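PDB 4H6V: subtilisin-like protein from Prochloron didemni, which probably acts as a subtilisin-like serine endopeptidase in patellamide maturation, this chain being its peptidase S8 protease domain. Local coordinates for residues I24-V29 and F57-G62. Numbering follows the deposited sequence.
Sequences ILDGPV and FMSAHG
The C-terminal end of strand 21-26 meets the loop leading into helix 62-70, with Asp26 CA 4.9 Å from Met58 CA and Val29 CA 4.8 Å from Gly62 CA. This is the Asp/His side of the catalytic triad in the subtilisin fold: Asp26 and His61 are the predicted charge-relay residues, and Ser59 lies close to Ser221, the third. In place of direct backbone pairing, water 3 links Pro28 O to Gly62 N. Both Asp26 carboxylate oxygens reach across to Ser59. OD2 accepts Ser59 OG at 2.6 Å through its syn lone pair, while OD1 takes Ser59 N at 2.8 Å, also syn but 28° out of the carboxylate plane. On its anti side OD1 receives Gly27 N, and water 2 donates to it, fixing the rotation of the group. With an alanine in place of Asp26, Ser59 N, Ser59 OG and Gly27 N would probably lose their acceptor, leaving the serine hydroxyl held less firmly. His61 ND1 lies 8.3 Å from Asp26 OD2, so the charge-relay hydrogen bond is not formed here; the imidazole packs edge-to-face with Phe222 and touches a crystal neighbour, which may influence its position. Met58, bent at its last torsion (chi3 -68°), lays SD 3.5 Å from Gly27 CA. Ser59 OG sits between its backbone N and carbonyl carbon (chi1 75°), where it also accepts His61 N at 3.0 Å, closing an ST turn.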
ATOM      1  N   ILE A  24       4.391   6.158   4.762  1.00 17.95           N
ATOM      2  CA  ILE A  24       3.181   5.600   5.366  1.00 18.54           C
ATOM      3  C   ILE A  24       2.297   6.767   5.766  1.00 18.67           C
ATOM      4  O   ILE A  24       2.656   7.555   6.643  1.00 18.89           O
ATOM      5  CB  ILE A  24       3.474   4.760   6.658  1.00 19.12           C
ATOM      6  CG1 ILE A  24       4.559   3.695   6.432  1.00 19.91           C
ATOM      7  CG2 ILE A  24       2.168   4.158   7.215  1.00 19.64           C
ATOM      8  CD1 ILE A  24       4.177   2.584   5.458  1.00 21.21           C
ATOM      9  N   LEU A  25       1.141   6.877   5.120  1.00 18.56           N
ATOM     10  CA  LEU A  25       0.189   7.931   5.448  1.00 19.79           C
ATOM     11  C   LEU A  25      -0.946   7.300   6.246  1.00 19.96           C
ATOM     12  O   LEU A  25      -1.713   6.480   5.721  1.00 20.43           O
ATOM     13  CB  LEU A  25      -0.326   8.603   4.169  1.00 19.52           C
ATOM     14  CG  LEU A  25       0.517   9.746   3.583  1.00 20.86           C
ATOM     15  CD1 LEU A  25       1.941   9.332   3.241  1.00 21.30           C
ATOM     16  CD2 LEU A  25      -0.208  10.273   2.341  1.00 20.65           C
ATOM     17  N   ASP A  26      -1.030   7.658   7.524  1.00 20.33           N
ATOM     18  CA  ASP A  26      -1.934   6.971   8.437  1.00 21.48           C
ATOM     19  C   ASP A  26      -2.114   7.731   9.739  1.00 21.89           C
ATOM     20  O   ASP A  26      -1.597   8.842   9.903  1.00 22.34           O
ATOM     21  CB  ASP A  26      -1.401   5.557   8.736  1.00 21.20           C
ATOM     22  CG  ASP A  26      -2.513   4.515   8.808  1.00 21.96           C
ATOM     23  OD1 ASP A  26      -3.589   4.836   9.357  1.00 24.65           O
ATOM     24  OD2 ASP A  26      -2.313   3.378   8.329  1.00 21.56           O
ATOM     25  N   GLY A  27      -2.855   7.116  10.658  1.00 22.72           N
ATOM     26  CA  GLY A  27      -2.914   7.565  12.039  1.00 23.71           C
ATOM     27  C   GLY A  27      -1.602   7.333  12.771  1.00 24.61           C
ATOM     28  O   GLY A  27      -0.571   7.088  12.140  1.00 24.86           O
ATOM     29  N   PRO A  28      -1.638   7.402  14.113  1.00 25.24           N
ATOM     30  CA  PRO A  28      -0.469   7.239  14.978  1.00 25.08           C
ATOM     31  C   PRO A  28       0.315   5.961  14.660  1.00 24.89           C
ATOM     32  O   PRO A  28      -0.283   4.926  14.371  1.00 24.32           O
ATOM     33  CB  PRO A  28      -1.086   7.159  16.378  1.00 25.84           C
ATOM     34  CG  PRO A  28      -2.360   7.908  16.259  1.00 26.03           C
ATOM     35  CD  PRO A  28      -2.876   7.584  14.899  1.00 24.98           C
ATOM     36  N   VAL A  29       1.644   6.067  14.686  1.00 24.91           N
ATOM     37  CA  VAL A  29       2.546   4.914  14.527  1.00 24.86           C
ATOM     38  C   VAL A  29       3.472   4.865  15.750  1.00 25.06           C
ATOM     39  O   VAL A  29       4.130   5.864  16.065  1.00 25.85           O
ATOM     40  CB  VAL A  29       3.382   5.030  13.216  1.00 24.84           C
ATOM     41  CG1 VAL A  29       4.469   3.946  13.148  1.00 24.02           C
ATOM     42  CG2 VAL A  29       2.481   4.977  11.975  1.00 24.50           C
ATOM     43  N   PHE A  57      -9.884   7.405   6.052  1.00 27.81           N
ATOM     44  CA  PHE A  57      -8.562   7.436   5.410  1.00 27.51           C
ATOM     45  C   PHE A  57      -7.447   6.924   6.323  1.00 27.50           C
ATOM     46  O   PHE A  57      -6.422   6.438   5.837  1.00 27.47           O
ATOM     47  CB  PHE A  57      -8.231   8.828   4.863  1.00 27.12           C
ATOM     48  CG  PHE A  57      -9.195   9.306   3.824  1.00 26.80           C
ATOM     49  CD1 PHE A  57      -9.381   8.591   2.647  1.00 26.43           C
ATOM     50  CD2 PHE A  57      -9.923  10.471   4.024  1.00 28.03           C
ATOM     51  CE1 PHE A  57     -10.277   9.036   1.680  1.00 26.34           C
ATOM     52  CE2 PHE A  57     -10.819  10.922   3.066  1.00 27.74           C
ATOM     53  CZ  PHE A  57     -11.000  10.202   1.894  1.00 27.30           C
ATOM     54  N   MET A  58      -7.651   7.024   7.633  1.00 27.16           N
ATOM     55  CA  MET A  58      -6.750   6.372   8.593  1.00 27.43           C
ATOM     56  C   MET A  58      -7.142   4.908   8.706  1.00 26.72           C
ATOM     57  O   MET A  58      -8.321   4.594   8.860  1.00 27.20           O
ATOM     58  CB  MET A  58      -6.847   7.020   9.978  1.00 27.64           C
ATOM     59  CG  MET A  58      -6.270   8.416  10.083  1.00 30.04           C
ATOM     60  SD  MET A  58      -6.074   8.949  11.811  1.00 33.97           S
ATOM     61  CE  MET A  58      -7.786   9.111  12.344  1.00 33.19           C
ATOM     62  N   SER A  59      -6.163   4.012   8.638  1.00 25.64           N
ATOM     63  CA  SER A  59      -6.422   2.577   8.762  1.00 25.06           C
ATOM     64  C   SER A  59      -6.793   2.118  10.172  1.00 25.30           C
ATOM     65  O   SER A  59      -7.336   1.027  10.331  1.00 26.27           O
ATOM     66  CB  SER A  59      -5.215   1.765   8.277  1.00 24.86           C
ATOM     67  OG  SER A  59      -4.162   1.794   9.225  1.00 23.11           O
ATOM     68  N   ALA A  60      -6.495   2.945  11.175  1.00 24.94           N
ATOM     69  CA  ALA A  60      -6.602   2.588  12.611  1.00 24.61           C
ATOM     70  C   ALA A  60      -5.497   1.621  13.066  1.00 24.27           C
ATOM     71  O   ALA A  60      -5.505   1.154  14.212  1.00 24.94           O
ATOM     72  CB  ALA A  60      -8.016   2.042  12.974  1.00 25.12           C
ATOM     73  N   HIS A  61      -4.548   1.329  12.172  1.00 22.81           N
ATOM     74  CA  HIS A  61      -3.514   0.322  12.441  1.00 21.51           C
ATOM     75  C   HIS A  61      -2.132   0.747  11.933  1.00 20.11           C
ATOM     76  O   HIS A  61      -1.410  -0.050  11.320  1.00 19.17           O
ATOM     77  CB  HIS A  61      -3.897  -1.021  11.814  1.00 21.95           C
ATOM     78  CG  HIS A  61      -5.176  -1.592  12.339  1.00 23.79           C
ATOM     79  ND1 HIS A  61      -5.228  -2.393  13.458  1.00 25.79           N
ATOM     80  CD2 HIS A  61      -6.452  -1.463  11.908  1.00 24.92           C
ATOM     81  CE1 HIS A  61      -6.480  -2.748  13.687  1.00 25.76           C
ATOM     82  NE2 HIS A  61      -7.244  -2.192  12.764  1.00 26.40           N
ATOM     83  N   GLY A  62      -1.762   1.991  12.210  1.00 19.47           N
ATOM     84  CA  GLY A  62      -0.531   2.570  11.657  1.00 18.35           C
ATOM     85  C   GLY A  62       0.722   1.810  12.050  1.00 17.84           C
ATOM     86  O   GLY A  62       1.595   1.584  11.228  1.00 16.88           O
TER
HETATM   87  O   HOH W   1      -4.206   5.234   5.838  1.00 25.87           O
HETATM   88  O   HOH W   2      -4.898   4.978  11.973  1.00 45.22           O
HETATM   89  O   HOH W   3      -2.999   4.172  13.772  1.00 24.39           O